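Hypoxanthine-guanine-xanthine phosphoribosyltransferase (Tritrichomonas foetus, PDB 1HGX) catalyses the magnesium-dependent transfer of a phosphoribosyl group from 5-phospho-alpha-D-ribose 1-diphosphate to guanine, hypoxanthine or xanthine, salvaging host purines for the parasite. Local coordinates at residues Glu33-Lys38 with Ser125-Thr130; Met42-Thr47 with Phe51-Leu56. All blocks are in the same frame, centred on the assembly; numbering follows the deposited sequence.

How the interactions relate
The two contacts illustrate how an alpha/beta core is assembled against a single sheet. Interaction 1 sets the C-terminal end of helix 17-35 against strand 125-130, and interaction 2, nested within the loop that interaction 1 closes, packs helix 50-57 on strand 41-45. Their centres lie 14 Å apart, and they meet directly: Cys129 SG is 3.7 Å from Phe52 CZ and 4.2 Å from Leu56 CD1. Neither contact forms the nucleotide pocket. The Cys44 side chain lies about 11 Å from the bound guanosine-5'-monophosphate and about 8 Å from that of Glu102, whereas the Lys127 side chain is about 11 Å from that of Ile105, Glu102 and Ile105 both being GMP-binding residues.

Interaction 1. Residues Glu33-Lys38 with Ser125-Thr130; sequences EFYEDK and SLKVCT
Phe34 and Lys127 meet in a cation-pi contact. The ammonium NZ of Lys127 sits 3.3 Å from the centroid of the Phe34 ring and only 8° off its normal, nearly equidistant from all six carbons. The lysine chain is extended beyond CG, which carries its end across to a ring reaching from the opposite direction. CE follows over the same face as a CH-pi donor, 4.1 Å from the Phe34 centroid. On the other face of the ring lies CE of Lys38, offset toward the rim, so the phenyl group is held between two lysine chains. Lys38 is itself anchored, its NZ donating to Phe34 O over 2.8 Å in the plane of that carbonyl.

Van der Waals contact comes from Tyr35. With CG anti to its carbonyl carbon (chi1 -65°), the phenol reaches the strand by its hydroxyl: Tyr35 OH is 3.4 Å from Lys127 CB, and the same oxygen also touches CG and CD, the two side chains crossing at a slant. Phe34 CD2 covers the centre of one tyrosine face.

Polar linkage is indirect. One water, at the edge of the tyrosine ring, lies 2.7 Å from Tyr35 OH and 2.8 Å from Ser125 OG, bridging helix end and strand. The serine hydroxyl is also hydrogen-bonded to His97 ND1.

Strand 125-130 runs between strands 97-102 and 147-152; Tyr35 also packs on Leu99 and Phe34 on Tyr147, while Leu126 and Val128 turn to helix 109-119 on the reverse side of the sheet.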
ATOM      1  N   GLU A  33      -8.871  16.253 -11.935  1.00 19.33           N
ATOM      2  CA  GLU A  33      -8.897  17.409 -12.809  1.00 20.83           C
ATOM      3  C   GLU A  33      -7.695  17.368 -13.763  1.00 20.23           C
ATOM      4  O   GLU A  33      -7.846  17.434 -14.981  1.00 21.51           O
ATOM      5  CB  GLU A  33      -8.814  18.663 -11.940  1.00 25.91           C
ATOM      6  CG  GLU A  33      -9.497  19.885 -12.500  1.00 44.74           C
ATOM      7  CD  GLU A  33     -10.977  19.939 -12.162  1.00 52.91           C
ATOM      8  OE1 GLU A  33     -11.400  19.274 -11.186  1.00 57.26           O
ATOM      9  OE2 GLU A  33     -11.717  20.662 -12.868  1.00 56.36           O
ATOM     10  N   PHE A  34      -6.510  17.159 -13.204  1.00 17.68           N
ATOM     11  CA  PHE A  34      -5.283  17.144 -13.986  1.00 17.26           C
ATOM     12  C   PHE A  34      -4.861  15.806 -14.592  1.00 14.71           C
ATOM     13  O   PHE A  34      -4.422  15.755 -15.741  1.00 15.34           O
ATOM     14  CB  PHE A  34      -4.139  17.704 -13.125  1.00 17.77           C
ATOM     15  CG  PHE A  34      -2.843  17.891 -13.863  1.00 18.16           C
ATOM     16  CD1 PHE A  34      -2.648  18.991 -14.689  1.00 14.63           C
ATOM     17  CD2 PHE A  34      -1.812  16.971 -13.721  1.00 18.78           C
ATOM     18  CE1 PHE A  34      -1.449  19.173 -15.366  1.00 17.12           C
ATOM     19  CE2 PHE A  34      -0.603  17.146 -14.396  1.00 18.94           C
ATOM     20  CZ  PHE A  34      -0.423  18.249 -15.219  1.00 15.78           C
ATOM     21  N   TYR A  35      -5.046  14.724 -13.845  1.00 13.76           N
ATOM     22  CA  TYR A  35      -4.588  13.402 -14.280  1.00 16.07           C
ATOM     23  C   TYR A  35      -5.529  12.444 -15.003  1.00 18.02           C
ATOM     24  O   TYR A  35      -5.090  11.406 -15.507  1.00 17.14           O
ATOM     25  CB  TYR A  35      -3.988  12.666 -13.075  1.00 14.37           C
ATOM     26  CG  TYR A  35      -2.735  13.307 -12.531  1.00 11.83           C
ATOM     27  CD1 TYR A  35      -1.530  13.212 -13.224  1.00 12.59           C
ATOM     28  CD2 TYR A  35      -2.755  14.015 -11.332  1.00 12.81           C
ATOM     29  CE1 TYR A  35      -0.373  13.803 -12.737  1.00 13.70           C
ATOM     30  CE2 TYR A  35      -1.604  14.617 -10.834  1.00 13.46           C
ATOM     31  CZ  TYR A  35      -0.414  14.507 -11.544  1.00 14.98           C
ATOM     32  OH  TYR A  35       0.728  15.105 -11.062  1.00 17.27           O
ATOM     33  N   GLU A  36      -6.801  12.792 -15.081  1.00 16.88           N
ATOM     34  CA  GLU A  36      -7.796  11.926 -15.691  1.00 19.77           C
ATOM     35  C   GLU A  36      -7.430  11.299 -17.048  1.00 19.25           C
ATOM     36  O   GLU A  36      -7.558  10.088 -17.238  1.00 18.23           O
ATOM     37  CB  GLU A  36      -9.107  12.693 -15.793  1.00 22.36           C
ATOM     38  CG  GLU A  36     -10.312  11.861 -16.124  1.00 33.44           C
ATOM     39  CD  GLU A  36     -11.591  12.651 -15.960  1.00 38.08           C
ATOM     40  OE1 GLU A  36     -11.590  13.865 -16.264  1.00 39.84           O
ATOM     41  OE2 GLU A  36     -12.591  12.063 -15.504  1.00 47.73           O
ATOM     42  N   ASP A  37      -6.952  12.108 -17.981  1.00 16.61           N
ATOM     43  CA  ASP A  37      -6.621  11.584 -19.300  1.00 21.52           C
ATOM     44  C   ASP A  37      -5.122  11.441 -19.517  1.00 19.68           C
ATOM     45  O   ASP A  37      -4.670  11.260 -20.638  1.00 20.52           O
ATOM     46  CB  ASP A  37      -7.232  12.489 -20.379  1.00 28.39           C
ATOM     47  CG  ASP A  37      -6.644  13.898 -20.377  1.00 39.28           C
ATOM     48  OD1 ASP A  37      -6.332  14.436 -19.289  1.00 45.53           O
ATOM     49  OD2 ASP A  37      -6.501  14.474 -21.479  1.00 47.49           O
ATOM     50  N   LYS A  38      -4.361  11.436 -18.432  1.00 17.13           N
ATOM     51  CA  LYS A  38      -2.916  11.363 -18.541  1.00 17.33           C
ATOM     52  C   LYS A  38      -2.210  10.032 -18.311  1.00 17.85           C
ATOM     53  O   LYS A  38      -0.999   9.946 -18.537  1.00 17.83           O
ATOM     54  CB  LYS A  38      -2.293  12.440 -17.657  1.00 15.04           C
ATOM     55  CG  LYS A  38      -2.495  13.846 -18.203  1.00 16.42           C
ATOM     56  CD  LYS A  38      -1.769  14.885 -17.363  1.00 19.54           C
ATOM     57  CE  LYS A  38      -1.873  16.262 -17.995  1.00 18.78           C
ATOM     58  NZ  LYS A  38      -3.294  16.674 -18.161  1.00 19.56           N
ATOM     59  N   SER A 125       5.919  15.347 -16.900  1.00  8.89           N
ATOM     60  CA  SER A 125       5.604  16.285 -15.839  1.00  9.93           C
ATOM     61  C   SER A 125       5.909  15.572 -14.541  1.00  7.01           C
ATOM     62  O   SER A 125       5.902  14.348 -14.482  1.00  5.81           O
ATOM     63  CB  SER A 125       4.142  16.758 -15.895  1.00 10.54           C
ATOM     64  OG  SER A 125       3.220  15.691 -15.751  1.00 13.59           O
ATOM     65  N   LEU A 126       6.175  16.341 -13.499  1.00  9.36           N
ATOM     66  CA  LEU A 126       6.525  15.773 -12.219  1.00  9.81           C
ATOM     67  C   LEU A 126       5.965  16.687 -11.128  1.00 11.02           C
ATOM     68  O   LEU A 126       6.292  17.874 -11.077  1.00  7.68           O
ATOM     69  CB  LEU A 126       8.049  15.668 -12.129  1.00 13.54           C
ATOM     70  CG  LEU A 126       8.707  15.210 -10.828  1.00 16.78           C
ATOM     71  CD1 LEU A 126       8.158  13.865 -10.383  1.00 17.81           C
ATOM     72  CD2 LEU A 126      10.208  15.138 -11.034  1.00 19.26           C
ATOM     73  N   LYS A 127       5.057  16.137 -10.323  1.00 10.98           N
ATOM     74  CA  LYS A 127       4.414  16.863  -9.236  1.00 12.18           C
ATOM     75  C   LYS A 127       4.473  16.078  -7.935  1.00 10.90           C
ATOM     76  O   LYS A 127       4.695  14.861  -7.928  1.00 11.19           O
ATOM     77  CB  LYS A 127       2.961  17.178  -9.581  1.00 12.85           C
ATOM     78  CG  LYS A 127       2.810  18.171 -10.704  1.00 16.38           C
ATOM     79  CD  LYS A 127       1.363  18.529 -10.936  1.00 19.52           C
ATOM     80  CE  LYS A 127       1.256  19.550 -12.044  1.00 23.81           C
ATOM     81  NZ  LYS A 127      -0.147  19.961 -12.323  1.00 29.31           N
ATOM     82  N   VAL A 128       4.249  16.782  -6.835  1.00 11.33           N
ATOM     83  CA  VAL A 128       4.312  16.191  -5.510  1.00 10.51           C
ATOM     84  C   VAL A 128       3.002  16.346  -4.770  1.00  9.73           C
ATOM     85  O   VAL A 128       2.393  17.419  -4.792  1.00  9.49           O
ATOM     86  CB  VAL A 128       5.442  16.864  -4.653  1.00 10.98           C
ATOM     87  CG1 VAL A 128       5.413  16.355  -3.197  1.00 14.24           C
ATOM     88  CG2 VAL A 128       6.793  16.569  -5.259  1.00 14.03           C
ATOM     89  N   CYS A 129       2.584  15.260  -4.130  1.00  8.66           N
ATOM     90  CA  CYS A 129       1.376  15.219  -3.320  1.00 12.31           C
ATOM     91  C   CYS A 129       1.792  14.666  -1.954  1.00 10.21           C
ATOM     92  O   CYS A 129       2.224  13.521  -1.844  1.00 11.95           O
ATOM     93  CB  CYS A 129       0.325  14.301  -3.956  1.00 14.23           C
ATOM     94  SG  CYS A 129      -1.159  14.092  -2.937  1.00 14.76           S
ATOM     95  N   THR A 130       1.697  15.487  -0.919  1.00 11.34           N
ATOM     96  CA  THR A 130       2.075  15.039   0.414  1.00  9.80           C
ATOM     97  C   THR A 130       0.877  15.087   1.370  1.00  9.64           C
ATOM     98  O   THR A 130       0.011  15.965   1.262  1.00  9.21           O
ATOM     99  CB  THR A 130       3.279  15.865   0.962  1.00  9.37           C
ATOM    100  OG1 THR A 130       3.802  15.229   2.139  1.00 12.27           O
ATOM    101  CG2 THR A 130       2.880  17.307   1.283  1.00  6.22           C
TER
HETATM  102  O   HOH W   1       2.580  15.216 -13.053  1.00 14.43           O

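Interaction 2. Residues Met42-Thr47 with Phe51-Leu56; sequences MICVLT and FFYTDL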
ATOM      1  N   MET A  42       1.793   6.838 -10.637  1.00 11.68           N
ATOM      2  CA  MET A  42       1.596   7.357  -9.286  1.00 13.11           C
ATOM      3  C   MET A  42       2.571   6.624  -8.391  1.00  9.48           C
ATOM      4  O   MET A  42       2.396   5.441  -8.114  1.00 10.58           O
ATOM      5  CB  MET A  42       0.183   7.046  -8.809  1.00 18.25           C
ATOM      6  CG  MET A  42      -0.883   7.385  -9.801  1.00 27.29           C
ATOM      7  SD  MET A  42      -1.368   9.056  -9.595  1.00 35.45           S
ATOM      8  CE  MET A  42      -2.379   8.859  -8.273  1.00 21.25           C
ATOM      9  N   ILE A  43       3.571   7.338  -7.910  1.00  8.84           N
ATOM     10  CA  ILE A  43       4.594   6.751  -7.072  1.00 10.40           C
ATOM     11  C   ILE A  43       4.303   6.876  -5.596  1.00 10.85           C
ATOM     12  O   ILE A  43       4.060   7.966  -5.093  1.00 12.12           O
ATOM     13  CB  ILE A  43       5.956   7.402  -7.353  1.00 10.46           C
ATOM     14  CG1 ILE A  43       6.312   7.240  -8.833  1.00 10.41           C
ATOM     15  CG2 ILE A  43       7.028   6.813  -6.439  1.00 10.66           C
ATOM     16  CD1 ILE A  43       7.551   7.983  -9.221  1.00 13.73           C
ATOM     17  N   CYS A  44       4.325   5.751  -4.902  1.00 11.35           N
ATOM     18  CA  CYS A  44       4.108   5.761  -3.471  1.00 11.08           C
ATOM     19  C   CYS A  44       5.473   5.573  -2.798  1.00 12.99           C
ATOM     20  O   CYS A  44       6.215   4.628  -3.120  1.00 12.35           O
ATOM     21  CB  CYS A  44       3.176   4.619  -3.066  1.00 10.19           C
ATOM     22  SG  CYS A  44       3.025   4.377  -1.288  1.00 14.90           S
ATOM     23  N   VAL A  45       5.833   6.495  -1.912  1.00 11.44           N
ATOM     24  CA  VAL A  45       7.092   6.378  -1.184  1.00 11.84           C
ATOM     25  C   VAL A  45       6.761   5.566   0.077  1.00 11.74           C
ATOM     26  O   VAL A  45       6.131   6.065   1.018  1.00 12.56           O
ATOM     27  CB  VAL A  45       7.678   7.766  -0.822  1.00 14.76           C
ATOM     28  CG1 VAL A  45       9.009   7.596  -0.079  1.00 12.17           C
ATOM     29  CG2 VAL A  45       7.859   8.629  -2.102  1.00  9.06           C
ATOM     30  N   LEU A  46       7.137   4.291   0.051  1.00 10.83           N
ATOM     31  CA  LEU A  46       6.863   3.366   1.152  1.00 13.00           C
ATOM     32  C   LEU A  46       7.745   3.671   2.349  1.00 17.06           C
ATOM     33  O   LEU A  46       8.847   4.185   2.173  1.00 20.69           O
ATOM     34  CB  LEU A  46       7.100   1.936   0.694  1.00  9.77           C
ATOM     35  CG  LEU A  46       6.189   1.454  -0.430  1.00 11.40           C
ATOM     36  CD1 LEU A  46       6.788   0.221  -1.071  1.00 10.64           C
ATOM     37  CD2 LEU A  46       4.802   1.180   0.113  1.00 10.40           C
ATOM     38  N   THR A  47       7.286   3.386   3.568  1.00 14.69           N
ATOM     39  CA  THR A  47       5.993   2.775   3.867  1.00 15.29           C
ATOM     40  C   THR A  47       4.924   3.766   4.309  1.00 15.62           C
ATOM     41  O   THR A  47       3.759   3.621   3.953  1.00 16.45           O
ATOM     42  CB  THR A  47       6.155   1.741   5.027  1.00 18.33           C
ATOM     43  OG1 THR A  47       6.993   0.667   4.600  1.00 18.37           O
ATOM     44  CG2 THR A  47       4.817   1.191   5.495  1.00 19.91           C
ATOM     45  N   PHE A  51      -0.875   4.235   3.430  1.00 11.65           N
ATOM     46  CA  PHE A  51      -2.269   4.343   3.849  1.00 11.91           C
ATOM     47  C   PHE A  51      -2.934   5.430   3.031  1.00 11.28           C
ATOM     48  O   PHE A  51      -3.968   5.208   2.420  1.00 13.16           O
ATOM     49  CB  PHE A  51      -2.368   4.674   5.339  1.00 15.63           C
ATOM     50  CG  PHE A  51      -2.029   3.520   6.238  1.00 21.61           C
ATOM     51  CD1 PHE A  51      -0.799   2.882   6.146  1.00 24.34           C
ATOM     52  CD2 PHE A  51      -2.944   3.064   7.172  1.00 28.41           C
ATOM     53  CE1 PHE A  51      -0.481   1.800   6.972  1.00 27.79           C
ATOM     54  CE2 PHE A  51      -2.634   1.980   8.005  1.00 32.79           C
ATOM     55  CZ  PHE A  51      -1.397   1.350   7.900  1.00 28.80           C
ATOM     56  N   PHE A  52      -2.308   6.601   3.025  1.00 10.08           N
ATOM     57  CA  PHE A  52      -2.760   7.769   2.284  1.00  8.88           C
ATOM     58  C   PHE A  52      -2.897   7.422   0.804  1.00 10.64           C
ATOM     59  O   PHE A  52      -3.896   7.767   0.167  1.00 12.64           O
ATOM     60  CB  PHE A  52      -1.721   8.879   2.464  1.00  5.98           C
ATOM     61  CG  PHE A  52      -1.960  10.106   1.631  1.00  8.60           C
ATOM     62  CD1 PHE A  52      -3.223  10.690   1.556  1.00 11.95           C
ATOM     63  CD2 PHE A  52      -0.896  10.719   0.967  1.00 10.25           C
ATOM     64  CE1 PHE A  52      -3.424  11.881   0.849  1.00 12.80           C
ATOM     65  CE2 PHE A  52      -1.080  11.916   0.252  1.00  9.46           C
ATOM     66  CZ  PHE A  52      -2.346  12.496   0.192  1.00 14.29           C
ATOM     67  N   TYR A  53      -1.895   6.720   0.280  1.00 10.49           N
ATOM     68  CA  TYR A  53      -1.837   6.315  -1.129  1.00  9.47           C
ATOM     69  C   TYR A  53      -3.006   5.421  -1.539  1.00 10.46           C
ATOM     70  O   TYR A  53      -3.705   5.715  -2.518  1.00 11.74           O
ATOM     71  CB  TYR A  53      -0.514   5.597  -1.409  1.00  8.52           C
ATOM     72  CG  TYR A  53      -0.289   5.179  -2.853  1.00 12.06           C
ATOM     73  CD1 TYR A  53       0.145   6.100  -3.806  1.00 10.37           C
ATOM     74  CD2 TYR A  53      -0.435   3.845  -3.247  1.00 12.45           C
ATOM     75  CE1 TYR A  53       0.442   5.704  -5.117  1.00  9.95           C
ATOM     76  CE2 TYR A  53      -0.139   3.440  -4.556  1.00 14.81           C
ATOM     77  CZ  TYR A  53       0.299   4.374  -5.481  1.00 12.66           C
ATOM     78  OH  TYR A  53       0.608   3.973  -6.768  1.00 13.44           O
ATOM     79  N   THR A  54      -3.219   4.329  -0.813  1.00  8.78           N
ATOM     80  CA  THR A  54      -4.318   3.437  -1.156  1.00  9.99           C
ATOM     81  C   THR A  54      -5.679   4.115  -0.993  1.00 10.37           C
ATOM     82  O   THR A  54      -6.594   3.858  -1.777  1.00 10.62           O
ATOM     83  CB  THR A  54      -4.271   2.140  -0.343  1.00 13.87           C
ATOM     84  OG1 THR A  54      -4.360   2.452   1.047  1.00 22.74           O
ATOM     85  CG2 THR A  54      -2.969   1.390  -0.618  1.00 12.08           C
ATOM     86  N   ASP A  55      -5.820   4.980   0.010  1.00 10.39           N
ATOM     87  CA  ASP A  55      -7.093   5.679   0.212  1.00 13.77           C
ATOM     88  C   ASP A  55      -7.399   6.613  -0.949  1.00 13.89           C
ATOM     89  O   ASP A  55      -8.555   6.729  -1.371  1.00 14.90           O
ATOM     90  CB  ASP A  55      -7.113   6.438   1.540  1.00 15.83           C
ATOM     91  CG  ASP A  55      -7.504   5.546   2.716  1.00 20.48           C
ATOM     92  OD1 ASP A  55      -7.973   4.409   2.489  1.00 22.90           O
ATOM     93  OD2 ASP A  55      -7.343   5.976   3.875  1.00 24.18           O
ATOM     94  N   LEU A  56      -6.358   7.248  -1.482  1.00 14.03           N
ATOM     95  CA  LEU A  56      -6.495   8.143  -2.622  1.00 15.20           C
ATOM     96  C   LEU A  56      -6.914   7.344  -3.849  1.00 16.68           C
ATOM     97  O   LEU A  56      -7.844   7.737  -4.566  1.00 17.65           O
ATOM     98  CB  LEU A  56      -5.168   8.836  -2.951  1.00 18.55           C
ATOM     99  CG  LEU A  56      -4.772  10.159  -2.301  1.00 26.26           C
ATOM    100  CD1 LEU A  56      -3.420  10.552  -2.878  1.00 25.93           C
ATOM    101  CD2 LEU A  56      -5.802  11.264  -2.576  1.00 22.99           C
TER
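Tyr53 lies with one ring face against Cys44 and its hydroxyl at the carbonyl of Met42, and these two meetings make up the tight part of the contact. Cys44 CB stands 3.4 Å from the Tyr53 ring centroid, a CH-pi approach over the middle of the ring. The sulfur takes a more slanting course: with SG anti to the backbone N (chi1 171°), it lies over the same face toward the root of the tyrosine, 4.2 Å from the Tyr53 centroid and 3.7 Å from Tyr53 CB. This is a cysteine sulfur-aromatic contact.

At the far end of the ring, Tyr53 OH donates to Met42 O over 2.7 Å. The hydroxyl sits well above the carbonyl plane, 38° out of it. This bond gives a buried phenol an acceptor and, together with the cysteine against the face, fixes the ring's position. Met42 CB adds an apolar touch, 3.9 Å from Tyr53 CE1, before its side chain bends at chi2 and chi3.

Packing between the segments is looser toward Thr47 and Phe51, whose side chains make no close contact across them. That side faces the dimer partner: Thr47 OG1 is hydrogen-bonded to Tyr68 OH of the second subunit, and Phe51 packs on Lys58 of that subunit.

The axes of strand 42-45 and helix 51-56 approach to 8.9 Å, with 152° between their N-to-C directions, a nearly antiparallel course. This strand-helix pair is the first half of a beta-alpha-beta crossover, here strand 41-45, helix 50-57 and the parallel strand 65-72, within the alpha/beta core of the type I phosphoribosyltransferase fold.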